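NADH-dependent FAD reductase (Streptomyces globisporus, PDB 4R82) uses NADH to reduce FAD, supplying freely diffusing FADH2 to the halogenase and monooxygenase that help build the enediyne antibiotic C-1027. Local coordinates at residues 21-24 with 25-29. Numbering follows the deposited sequence.
Sequences VQLR and RVFGD. With NAD (nicotinamide-adenine-dinucleotide), chain C; NAD (nicotinamide-adenine-dinucleotide), chain D.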
ATOM      1  N   VAL A  21      -4.536  -8.290 -17.767  1.00 15.04           N
ATOM      2  CA  VAL A  21      -4.369  -6.953 -18.332  1.00 17.29           C
ATOM      3  C   VAL A  21      -5.335  -6.002 -17.615  1.00 19.44           C
ATOM      4  O   VAL A  21      -4.942  -4.939 -17.118  1.00 17.58           O
ATOM      5  CB  VAL A  21      -4.617  -6.944 -19.858  1.00 20.48           C
ATOM      6  CG1 VAL A  21      -4.650  -5.527 -20.383  1.00 24.31           C
ATOM      7  CG2 VAL A  21      -3.535  -7.728 -20.555  1.00 24.39           C
ATOM      8  N   GLN A  22      -6.598  -6.408 -17.535  1.00 16.56           N
ATOM      9  CA  GLN A  22      -7.617  -5.615 -16.849  1.00 15.39           C
ATOM     10  C   GLN A  22      -7.374  -5.488 -15.357  1.00 16.82           C
ATOM     11  O   GLN A  22      -7.589  -4.427 -14.766  1.00 14.83           O
ATOM     12  CB  GLN A  22      -9.005  -6.222 -17.080  1.00 15.95           C
ATOM     13  CG  GLN A  22      -9.560  -5.998 -18.463  1.00 22.18           C
ATOM     14  CD  GLN A  22     -11.062  -6.169 -18.483  1.00 26.84           C
ATOM     15  OE1 GLN A  22     -11.576  -7.227 -18.134  1.00 22.49           O
ATOM     16  NE2 GLN A  22     -11.778  -5.110 -18.847  1.00 37.73           N
ATOM     17  N   LEU A  23      -6.944  -6.577 -14.735  1.00 13.19           N
ATOM     18  CA  LEU A  23      -6.667  -6.553 -13.305  1.00 13.00           C
ATOM     19  C   LEU A  23      -5.534  -5.584 -13.007  1.00 13.68           C
ATOM     20  O   LEU A  23      -5.568  -4.851 -12.009  1.00 13.62           O
ATOM     21  CB  LEU A  23      -6.311  -7.954 -12.811  1.00 12.87           C
ATOM     22  CG  LEU A  23      -6.241  -8.111 -11.292  1.00 14.78           C
ATOM     23  CD1 LEU A  23      -7.610  -7.840 -10.658  1.00 15.26           C
ATOM     24  CD2 LEU A  23      -5.742  -9.507 -10.938  1.00 23.06           C
ATOM     25  N   ARG A  24      -4.525  -5.557 -13.868  1.00 12.79           N
ATOM     26  CA  ARG A  24      -3.408  -4.655 -13.613  1.00 12.30           C
ATOM     27  C   ARG A  24      -3.857  -3.215 -13.802  1.00 14.74           C
ATOM     28  O   ARG A  24      -3.349  -2.327 -13.134  1.00 16.30           O
ATOM     29  CB  ARG A  24      -2.208  -4.987 -14.500  1.00 14.82           C
ATOM     30  CG  ARG A  24      -1.402  -6.165 -13.964  1.00 14.12           C
ATOM     31  CD  ARG A  24      -0.456  -6.744 -15.014  1.00 15.13           C
ATOM     32  NE  ARG A  24       0.634  -5.831 -15.348  1.00 15.93           N
ATOM     33  CZ  ARG A  24       1.776  -6.215 -15.913  1.00 17.21           C
ATOM     34  NH1 ARG A  24       2.714  -5.319 -16.190  1.00 16.82           N
ATOM     35  NH2 ARG A  24       1.980  -7.497 -16.202  1.00 16.57           N
ATOM     36  N   ARG A  25      -4.815  -2.990 -14.695  1.00 12.03           N
ATOM     37  CA  ARG A  25      -5.380  -1.646 -14.856  1.00 13.39           C
ATOM     38  C   ARG A  25      -6.040  -1.180 -13.570  1.00 17.56           C
ATOM     39  O   ARG A  25      -5.829  -0.043 -13.131  1.00 15.57           O
ATOM     40  CB  ARG A  25      -6.408  -1.588 -15.979  1.00 15.94           C
ATOM     41  CG  ARG A  25      -5.824  -1.649 -17.365  1.00 19.64           C
ATOM     42  CD  ARG A  25      -6.908  -1.418 -18.403  1.00 25.35           C
ATOM     43  NE  ARG A  25      -6.392  -1.620 -19.746  1.00 39.47           N
ATOM     44  CZ  ARG A  25      -7.029  -2.310 -20.685  1.00 47.36           C
ATOM     45  NH1 ARG A  25      -8.207  -2.856 -20.421  1.00 44.88           N
ATOM     46  NH2 ARG A  25      -6.491  -2.451 -21.889  1.00 52.14           N
ATOM     47  N   VAL A  26      -6.849  -2.040 -12.962  1.00 11.83           N
ATOM     48  CA  VAL A  26      -7.539  -1.623 -11.735  1.00 11.94           C
ATOM     49  C   VAL A  26      -6.594  -1.555 -10.533  1.00 14.08           C
ATOM     50  O   VAL A  26      -6.750  -0.679  -9.669  1.00 13.16           O
ATOM     51  CB  VAL A  26      -8.828  -2.450 -11.443  1.00 15.17           C
ATOM     52  CG1 VAL A  26      -8.486  -3.837 -10.955  1.00 16.40           C
ATOM     53  CG2 VAL A  26      -9.698  -1.725 -10.416  1.00 16.29           C
ATOM     54  N   PHE A  27      -5.601  -2.446 -10.471  1.00 11.49           N
ATOM     55  CA  PHE A  27      -4.597  -2.327  -9.417  1.00  9.75           C
ATOM     56  C   PHE A  27      -3.887  -0.975  -9.520  1.00 15.73           C
ATOM     57  O   PHE A  27      -3.558  -0.348  -8.494  1.00 12.54           O
ATOM     58  CB  PHE A  27      -3.562  -3.454  -9.494  1.00 10.91           C
ATOM     59  CG  PHE A  27      -4.052  -4.785  -8.972  1.00 11.63           C
ATOM     60  CD1 PHE A  27      -5.295  -4.904  -8.370  1.00 15.59           C
ATOM     61  CD2 PHE A  27      -3.239  -5.911  -9.063  1.00 13.61           C
ATOM     62  CE1 PHE A  27      -5.732  -6.135  -7.887  1.00 12.66           C
ATOM     63  CE2 PHE A  27      -3.662  -7.141  -8.563  1.00 12.68           C
ATOM     64  CZ  PHE A  27      -4.909  -7.247  -7.976  1.00 13.26           C
ATOM     65  N   GLY A  28      -3.683  -0.516 -10.753  1.00 13.77           N
ATOM     66  CA  GLY A  28      -2.986   0.735 -10.999  1.00 16.38           C
ATOM     67  C   GLY A  28      -3.792   1.958 -10.609  1.00 13.62           C
ATOM     68  O   GLY A  28      -3.241   3.072 -10.530  1.00 13.32           O
ATOM     69  N   ASP A  29      -5.089   1.770 -10.370  1.00 11.41           N
ATOM     70  CA  ASP A  29      -5.948   2.887  -9.982  1.00 11.34           C
ATOM     71  C   ASP A  29      -5.683   3.377  -8.553  1.00 10.94           C
ATOM     72  O   ASP A  29      -6.006   4.515  -8.227  1.00 13.42           O
ATOM     73  CB  ASP A  29      -7.432   2.547 -10.153  1.00 11.82           C
ATOM     74  CG  ASP A  29      -7.856   2.499 -11.594  1.00 18.19           C
ATOM     75  OD1 ASP A  29      -7.304   3.260 -12.421  1.00 18.34           O
ATOM     76  OD2 ASP A  29      -8.769   1.710 -11.895  1.00 17.58           O
TER
HETATM   77  PA  NAD C 201       1.735  -2.069 -14.689  1.00 24.48           P
HETATM   78  O1A NAD C 201       3.032  -2.844 -14.466  1.00 33.60           O
HETATM   79  O2A NAD C 201       2.037  -0.812 -15.480  1.00 31.15           O
HETATM   80  O5B NAD C 201       1.198  -1.618 -13.285  1.00 18.02           O
HETATM   81  C5B NAD C 201      -0.139  -1.541 -12.946  1.00 15.09           C
HETATM   82  C4B NAD C 201      -0.507  -2.146 -11.660  1.00 13.68           C
HETATM   83  O4B NAD C 201      -0.400  -3.538 -11.782  1.00 14.96           O
HETATM   84  C3B NAD C 201       0.414  -1.732 -10.589  1.00 18.43           C
HETATM   85  O3B NAD C 201      -0.317  -1.597  -9.407  1.00 24.45           O
HETATM   86  C2B NAD C 201       1.330  -2.858 -10.448  1.00 14.60           C
HETATM   87  O2B NAD C 201       1.915  -2.905  -9.195  1.00 17.34           O
HETATM   88  C1B NAD C 201       0.453  -3.996 -10.687  1.00 16.36           C
HETATM   89  N9A NAD C 201       1.144  -5.221 -11.111  1.00 13.13           N
HETATM   90  C8A NAD C 201       1.884  -5.394 -12.223  1.00 14.67           C
HETATM   91  N7A NAD C 201       2.353  -6.652 -12.280  1.00 13.42           N
HETATM   92  C5A NAD C 201       1.907  -7.298 -11.179  1.00 13.13           C
HETATM   93  C6A NAD C 201       2.059  -8.595 -10.687  1.00 14.09           C
HETATM   94  N6A NAD C 201       2.808  -9.528 -11.380  1.00 15.10           N
HETATM   95  N1A NAD C 201       1.459  -8.927  -9.535  1.00 14.18           N
HETATM   96  C2A NAD C 201       0.734  -8.042  -8.835  1.00 14.83           C
HETATM   97  N3A NAD C 201       0.560  -6.791  -9.283  1.00 14.93           N
HETATM   98  C4A NAD C 201       1.135  -6.395 -10.438  1.00 12.36           C
HETATM   99  O3  NAD C 201       0.710  -2.950 -15.497  1.00 23.17           O
HETATM  100  PA  NAD D 202       6.930  -2.013 -16.396  1.00 68.16           P
HETATM  101  O1A NAD D 202       5.581  -1.849 -17.095  1.00 68.47           O
HETATM  102  O2A NAD D 202       7.937  -2.636 -17.342  1.00 65.91           O
HETATM  103  O5B NAD D 202       6.792  -2.941 -15.135  1.00 33.13           O
HETATM  104  C5B NAD D 202       7.813  -3.836 -14.912  1.00 22.91           C
HETATM  105  C4B NAD D 202       7.466  -5.080 -14.246  1.00 18.55           C
HETATM  106  O4B NAD D 202       7.080  -4.767 -12.957  1.00 15.09           O
HETATM  107  C3B NAD D 202       6.309  -5.736 -14.887  1.00 15.33           C
HETATM  108  O3B NAD D 202       6.764  -6.980 -15.303  1.00 20.13           O
HETATM  109  C2B NAD D 202       5.314  -5.915 -13.825  1.00 10.81           C
HETATM  110  O2B NAD D 202       4.680  -7.148 -13.907  1.00 14.32           O
HETATM  111  C1B NAD D 202       6.136  -5.806 -12.612  1.00 10.47           C
HETATM  112  N9A NAD D 202       5.420  -5.447 -11.378  1.00 12.67           N
HETATM  113  C8A NAD D 202       4.909  -4.248 -11.018  1.00 12.49           C
HETATM  114  N7A NAD D 202       4.307  -4.355  -9.822  1.00 12.15           N
HETATM  115  C5A NAD D 202       4.456  -5.644  -9.412  1.00 13.13           C
HETATM  116  C6A NAD D 202       4.073  -6.362  -8.285  1.00 11.97           C
HETATM  117  N6A NAD D 202       3.369  -5.735  -7.274  1.00 15.49           N
HETATM  118  N1A NAD D 202       4.393  -7.668  -8.198  1.00 14.33           N
HETATM  119  C2A NAD D 202       5.071  -8.308  -9.158  1.00 14.31           C
HETATM  120  N3A NAD D 202       5.444  -7.638 -10.263  1.00 13.97           N
HETATM  121  C4A NAD D 202       5.164  -6.325 -10.395  1.00 12.20           C
HETATM  122  O3  NAD D 202       7.461  -0.598 -15.920  1.00 94.13           O
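Leu23 and Phe27 meet one turn apart on the short helix 20-27, a local i to i+4 contact beside bound NAD. The backbone sets the spacing. Phe27 N donates to Leu23 O at 2.9 Å in a nearly straight bond (165°), and Gly28 N reaches Arg24 O at 3.0 Å with a more bent one. Leu23 has CG anti to its backbone N (chi1 -170°), which carries the branch point over one face of the Phe27 ring. The result is a CH-pi contact, with Leu23 CG 3.9 Å from the Phe27 ring centroid. Both methyls of Leu23 also touch the rim of that ring. The edge of the same ring approaches N3A of the chain C adenine. The second subunit also packs here, with its Pro60 against Leu23 and its Ser54 against Phe27.

Arg24 leaves the helix in another direction and bends at chi3 (69°). Its guanidinium thereby turns to the oxygens of the adenosine-side phosphate of the chain C NAD. Arg24 NE donates to O3 of this NAD at 2.9 Å, while Arg24 NH1 is shared between that O3 and O1A. N7A of this NAD lies over a face of the guanidinium. The ribose O2B of the chain D NAD also lies over a face, 3.5 Å from Arg24 NH1. The positive charge of Arg24 probably helps to offset the negative charge of the phosphate.

Arg25 runs out extended beside Val21, whose CG1 sits 3.9 Å from Arg25 NH2, over a face of the guanidinium. A salt bridge to Glu13 holds Arg25 NH1. Gln22 NE2 is hydrogen-bonded to the same carboxylate, and Gln22 OE1 to Asp16 N.

This is regular alpha-helical i to i+4 pairing, and through Arg24, Phe27 and the following Gly28, residues 21-29 form part of the NAD pocket of this homodimeric flavin reductase.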